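Local coordinates for diacylglycerol O-acyltransferase (Marinobacter hydrocarbonoclasticus, PDB 6CHJ), which probably transfers acyl groups from acyl-CoA to diacylglycerol, making triacylglycerol, as a member of the long-chain O-acyltransferase family, at residues 250-255 against 260-265; 311-316 against 331-336. One frame throughout, in Å; residues are numbered along the deposited sequence.

Contact 1: 250-255 against 260-265; sequences RIRAVC and TTVNDV
C255 and T260 tie two successive helices together at the turn between them: T260 N donates to C255 O over 2.9 Å. From there the chain passes T261, the N-cap of helix 262-280. T261 and D264 form a capping box, in which D264 N gives its bond to T261 OG1 while D264 OD2 takes two, from T261 N through its anti lone pair and from T261 OG1 from above the carboxylate plane. Beside this helix start lies the thiol of C255. C255 SG, anti to its carbonyl carbon (chi1 -77°), lies 3.0 Å from T261 O and packs on V265 CG2 at 3.7 Å. Further up the helices the contact is aliphatic. I251 CG2 has V262 CG1 and V265 CG1 as neighbours, 4.0 and 3.9 Å away; the I251 side chain crosses that of V262 at about a right angle and slides past V265 in the opposite direction. V254 CG1 reaches V265 CG2, and V262 CG2 lies against the CG methylene of R252. This corner between helices 248-258 and 262-280 is flanked by helix 437-453, which touches I251 and V254 and takes R250 in salt bridges to E443 and E450, and by helix 322-338, which meets T260 and D264.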
loop_
_atom_site.group_PDB
_atom_site.type_symbol
_atom_site.label_atom_id
_atom_site.label_comp_id
_atom_site.label_asym_id
_atom_site.label_seq_id
_atom_site.Cartn_x
_atom_site.Cartn_y
_atom_site.Cartn_z
ATOM N N ARG B 250 25.334 28.722 1.423
ATOM C CA ARG B 250 24.329 29.662 1.905
ATOM C C ARG B 250 24.161 29.539 3.415
ATOM O O ARG B 250 24.096 30.545 4.130
ATOM C CB ARG B 250 23.000 29.424 1.188
ATOM C CG ARG B 250 21.862 30.227 1.736
ATOM C CD ARG B 250 20.592 30.128 0.867
ATOM N NE ARG B 250 19.557 30.989 1.440
ATOM C CZ ARG B 250 18.250 30.775 1.371
ATOM N NH1 ARG B 250 17.776 29.706 0.740
ATOM N NH2 ARG B 250 17.415 31.646 1.937
ATOM N N ILE B 251 24.148 28.308 3.925
ATOM C CA ILE B 251 23.953 28.080 5.355
ATOM C C ILE B 251 25.235 28.365 6.129
ATOM O O ILE B 251 25.196 28.852 7.264
ATOM C CB ILE B 251 23.449 26.636 5.579
ATOM C CG1 ILE B 251 21.966 26.518 5.233
ATOM C CG2 ILE B 251 23.704 26.144 6.991
ATOM C CD1 ILE B 251 21.457 25.069 5.316
ATOM N N ARG B 252 26.391 28.060 5.543
ATOM C CA ARG B 252 27.650 28.405 6.197
ATOM C C ARG B 252 27.797 29.919 6.359
ATOM O O ARG B 252 28.272 30.392 7.397
ATOM C CB ARG B 252 28.828 27.825 5.416
ATOM C CG ARG B 252 29.443 26.612 6.081
ATOM C CD ARG B 252 30.650 26.135 5.303
ATOM N NE ARG B 252 30.399 24.916 4.531
ATOM C CZ ARG B 252 30.209 24.894 3.215
ATOM N NH1 ARG B 252 30.219 26.024 2.520
ATOM N NH2 ARG B 252 30.003 23.743 2.590
ATOM N N ALA B 253 27.375 30.695 5.353
ATOM C CA ALA B 253 27.385 32.148 5.491
ATOM C C ALA B 253 26.636 32.588 6.742
ATOM O O ALA B 253 27.074 33.501 7.452
ATOM C CB ALA B 253 26.776 32.799 4.250
ATOM N N VAL B 254 25.518 31.928 7.051
ATOM C CA VAL B 254 24.779 32.296 8.249
ATOM C C VAL B 254 25.541 31.842 9.492
ATOM O O VAL B 254 25.491 32.506 10.538
ATOM C CB VAL B 254 23.351 31.725 8.165
ATOM C CG1 VAL B 254 22.561 31.934 9.486
ATOM C CG2 VAL B 254 22.627 32.355 6.978
ATOM N N CYS B 255 26.297 30.745 9.385
ATOM C CA CYS B 255 27.106 30.277 10.507
ATOM C C CYS B 255 28.146 31.306 10.910
ATOM O O CYS B 255 28.316 31.606 12.099
ATOM C CB CYS B 255 27.810 28.978 10.143
ATOM S SG CYS B 255 26.736 27.615 10.196
ATOM N N THR B 260 27.934 30.376 14.705
ATOM C CA THR B 260 27.330 29.095 15.053
ATOM C C THR B 260 27.813 28.026 14.083
ATOM O O THR B 260 28.558 28.309 13.143
ATOM C CB THR B 260 25.800 29.161 15.029
ATOM O OG1 THR B 260 25.354 29.311 13.673
ATOM C CG2 THR B 260 25.276 30.315 15.911
ATOM N N THR B 261 27.385 26.785 14.332
ATOM C CA THR B 261 27.726 25.630 13.509
ATOM C C THR B 261 26.651 25.405 12.454
ATOM O O THR B 261 25.583 26.022 12.486
ATOM C CB THR B 261 27.859 24.367 14.355
ATOM O OG1 THR B 261 26.549 23.909 14.698
ATOM C CG2 THR B 261 28.622 24.637 15.639
ATOM N N VAL B 262 26.936 24.507 11.504
ATOM C CA VAL B 262 25.914 24.137 10.526
ATOM C C VAL B 262 24.747 23.442 11.217
ATOM O O VAL B 262 23.581 23.792 10.998
ATOM C CB VAL B 262 26.502 23.261 9.403
ATOM C CG1 VAL B 262 25.385 22.821 8.450
ATOM C CG2 VAL B 262 27.564 24.036 8.617
ATOM N N ASN B 263 25.044 22.474 12.090
ATOM C CA ASN B 263 23.988 21.764 12.807
ATOM C C ASN B 263 23.055 22.722 13.539
ATOM O O ASN B 263 21.848 22.469 13.630
ATOM C CB ASN B 263 24.591 20.761 13.791
ATOM C CG ASN B 263 24.609 19.350 13.241
ATOM O OD1 ASN B 263 23.986 18.442 13.801
ATOM N ND2 ASN B 263 25.323 19.153 12.131
ATOM N N ASP B 264 23.595 23.820 14.085
ATOM C CA ASP B 264 22.753 24.783 14.789
ATOM C C ASP B 264 21.767 25.441 13.832
ATOM O O ASP B 264 20.568 25.522 14.120
ATOM C CB ASP B 264 23.609 25.857 15.473
ATOM C CG ASP B 264 24.535 25.291 16.536
ATOM O OD1 ASP B 264 24.059 24.540 17.417
ATOM O OD2 ASP B 264 25.746 25.599 16.482
ATOM N N VAL B 265 22.254 25.929 12.689
ATOM C CA VAL B 265 21.375 26.644 11.767
ATOM C C VAL B 265 20.256 25.729 11.269
ATOM O O VAL B 265 19.082 26.123 11.216
ATOM C CB VAL B 265 22.184 27.230 10.595
ATOM C CG1 VAL B 265 21.236 27.820 9.546
ATOM C CG2 VAL B 265 23.183 28.273 11.093
#

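Contact 2: 311-316 against 331-336; sequences ILASLH and HGMEEA
A313 and M333 bring a helix against an edge strand, an alpha/beta layer in which helix 322-338 packs on strand 310-314, outermost within this chain in a mixed six-stranded sheet. The two are joined in sequence through the residues that follow the strand, and the helix returns across its face. M333 is the side chain to follow. Its CB leaves the helix beside the strand, and M333 CG, anti to the carbonyl carbon (chi1 -65°), comes to 3.6 Å from A313 CB. M333 SD follows, 3.9 Å from A313 CB, so a single alanine carbon lies against two consecutive atoms of the chain. At chi3 (-67°) the chain bends, and CE turns to helix 262-280, where M333 touches T267. One helical turn on, A336 presents its own CB to the strand. I311, two residues before A313 and with its CB on the same side of the strand, meets it with the CG2 branch. The side chains meet through carbon and sulfur alone, two small methyls letting helix and strand come close: the CA atoms of A313 and M333 are 5.9 Å apart. The strand itself is held in the sheet by backbone hydrogen bonds between I311 and V293 and between A313 and A291. The other branch of I311 ends on the helix backbone, I311 CD1 lying 3.9 Å from A336 O.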
loop_
_atom_site.group_PDB
_atom_site.type_symbol
_atom_site.label_atom_id
_atom_site.label_comp_id
_atom_site.label_asym_id
_atom_site.label_seq_id
_atom_site.Cartn_x
_atom_site.Cartn_y
_atom_site.Cartn_z
ATOM N N ILE B 311 20.203 14.097 22.527
ATOM C CA ILE B 311 19.942 15.401 23.129
ATOM C C ILE B 311 18.438 15.638 23.155
ATOM O O ILE B 311 17.749 15.409 22.153
ATOM C CB ILE B 311 20.636 16.525 22.341
ATOM C CG1 ILE B 311 22.152 16.302 22.239
ATOM C CG2 ILE B 311 20.298 17.881 22.940
ATOM C CD1 ILE B 311 22.807 15.816 23.506
ATOM N N LEU B 312 17.924 16.110 24.291
ATOM C CA LEU B 312 16.553 16.610 24.382
ATOM C C LEU B 312 16.681 18.131 24.324
ATOM O O LEU B 312 16.730 18.813 25.352
ATOM C CB LEU B 312 15.863 16.124 25.651
ATOM C CG LEU B 312 15.417 14.649 25.729
ATOM C CD1 LEU B 312 14.933 14.299 27.148
ATOM C CD2 LEU B 312 14.338 14.299 24.687
ATOM N N ALA B 313 16.758 18.656 23.100
ATOM C CA ALA B 313 17.046 20.056 22.841
ATOM C C ALA B 313 15.751 20.840 22.684
ATOM O O ALA B 313 14.876 20.464 21.894
ATOM C CB ALA B 313 17.908 20.216 21.586
ATOM N N SER B 314 15.631 21.917 23.452
ATOM C CA SER B 314 14.528 22.844 23.282
ATOM C C SER B 314 14.644 23.525 21.931
ATOM O O SER B 314 15.728 23.964 21.537
ATOM C CB SER B 314 14.531 23.900 24.387
ATOM O OG SER B 314 13.871 25.088 23.964
ATOM N N LEU B 315 13.515 23.616 21.222
ATOM C CA LEU B 315 13.504 24.336 19.957
ATOM C C LEU B 315 13.194 25.821 20.119
ATOM O O LEU B 315 13.399 26.584 19.163
ATOM C CB LEU B 315 12.508 23.677 18.995
ATOM C CG LEU B 315 13.001 22.294 18.528
ATOM C CD1 LEU B 315 12.069 21.667 17.529
ATOM C CD2 LEU B 315 14.398 22.378 17.969
ATOM N N HIS B 316 12.721 26.246 21.301
ATOM C CA HIS B 316 12.475 27.665 21.608
ATOM C C HIS B 316 11.479 28.280 20.634
ATOM O O HIS B 316 11.689 29.379 20.125
ATOM C CB HIS B 316 13.772 28.484 21.599
ATOM C CG HIS B 316 14.711 28.124 22.698
ATOM N ND1 HIS B 316 15.899 27.467 22.469
ATOM C CD2 HIS B 316 14.635 28.319 24.037
ATOM C CE1 HIS B 316 16.514 27.269 23.622
ATOM N NE2 HIS B 316 15.767 27.776 24.586
ATOM N N HIS B 331 23.382 27.535 22.251
ATOM C CA HIS B 331 23.882 27.290 23.599
ATOM C C HIS B 331 23.125 26.157 24.269
ATOM O O HIS B 331 23.721 25.378 25.026
ATOM C CB HIS B 331 23.810 28.576 24.441
ATOM C CG HIS B 331 24.829 29.606 24.056
ATOM N ND1 HIS B 331 24.485 30.878 23.645
ATOM C CD2 HIS B 331 26.181 29.540 23.990
ATOM C CE1 HIS B 331 25.584 31.553 23.351
ATOM N NE2 HIS B 331 26.627 30.765 23.551
ATOM N N GLY B 332 21.824 26.036 23.988
ATOM C CA GLY B 332 21.053 24.976 24.606
ATOM C C GLY B 332 21.543 23.593 24.221
ATOM O O GLY B 332 21.493 22.666 25.033
ATOM N N MET B 333 22.034 23.435 22.992
ATOM C CA MET B 333 22.536 22.137 22.558
ATOM C C MET B 333 23.996 21.942 22.945
ATOM O O MET B 333 24.395 20.837 23.335
ATOM C CB MET B 333 22.351 21.972 21.039
ATOM C CG MET B 333 20.897 21.938 20.619
ATOM S SD MET B 333 20.600 21.242 18.993
ATOM C CE MET B 333 21.375 22.479 17.937
ATOM N N GLU B 334 24.790 23.008 22.829
ATOM C CA GLU B 334 26.152 23.006 23.355
ATOM C C GLU B 334 26.188 22.505 24.798
ATOM O O GLU B 334 26.941 21.584 25.138
ATOM C CB GLU B 334 26.721 24.423 23.258
ATOM C CG GLU B 334 28.178 24.599 23.617
ATOM C CD GLU B 334 28.675 25.991 23.221
ATOM O OE1 GLU B 334 28.653 26.916 24.078
ATOM O OE2 GLU B 334 29.055 26.167 22.037
ATOM N N GLU B 335 25.348 23.093 25.655
ATOM C CA GLU B 335 25.323 22.729 27.066
ATOM C C GLU B 335 24.744 21.336 27.286
ATOM O O GLU B 335 25.159 20.639 28.222
ATOM C CB GLU B 335 24.533 23.785 27.848
ATOM C CG GLU B 335 25.267 25.129 27.918
ATOM C CD GLU B 335 24.349 26.326 28.167
ATOM O OE1 GLU B 335 23.289 26.143 28.804
ATOM O OE2 GLU B 335 24.693 27.451 27.725
ATOM N N ALA B 336 23.798 20.904 26.445
ATOM C CA ALA B 336 23.211 19.578 26.634
ATOM C C ALA B 336 24.179 18.475 26.226
ATOM O O ALA B 336 24.170 17.390 26.825
ATOM C CB ALA B 336 21.900 19.456 25.858
#

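Contact 1 closes before contact 2 opens along the chain, and their centres lie about 16 Å apart, on the same side of the chain's centre. They belong to different sequence families, the catalytic range for 250-255 with 260-265 and the C-terminal range for 311-316 with 331-336, yet they touch directly: D264 OD1 is 3.4 Å from M333 CE. Helix 262-280 is the common element, since it starts in contact 1 and then packs on M333 and L315 of contact 2, while helix 322-338 reaches back to T260 and D264. The two sequence ranges therefore meet where helices 262-280 and 322-338 pack together, beside the sheet that ends in strand 310-314.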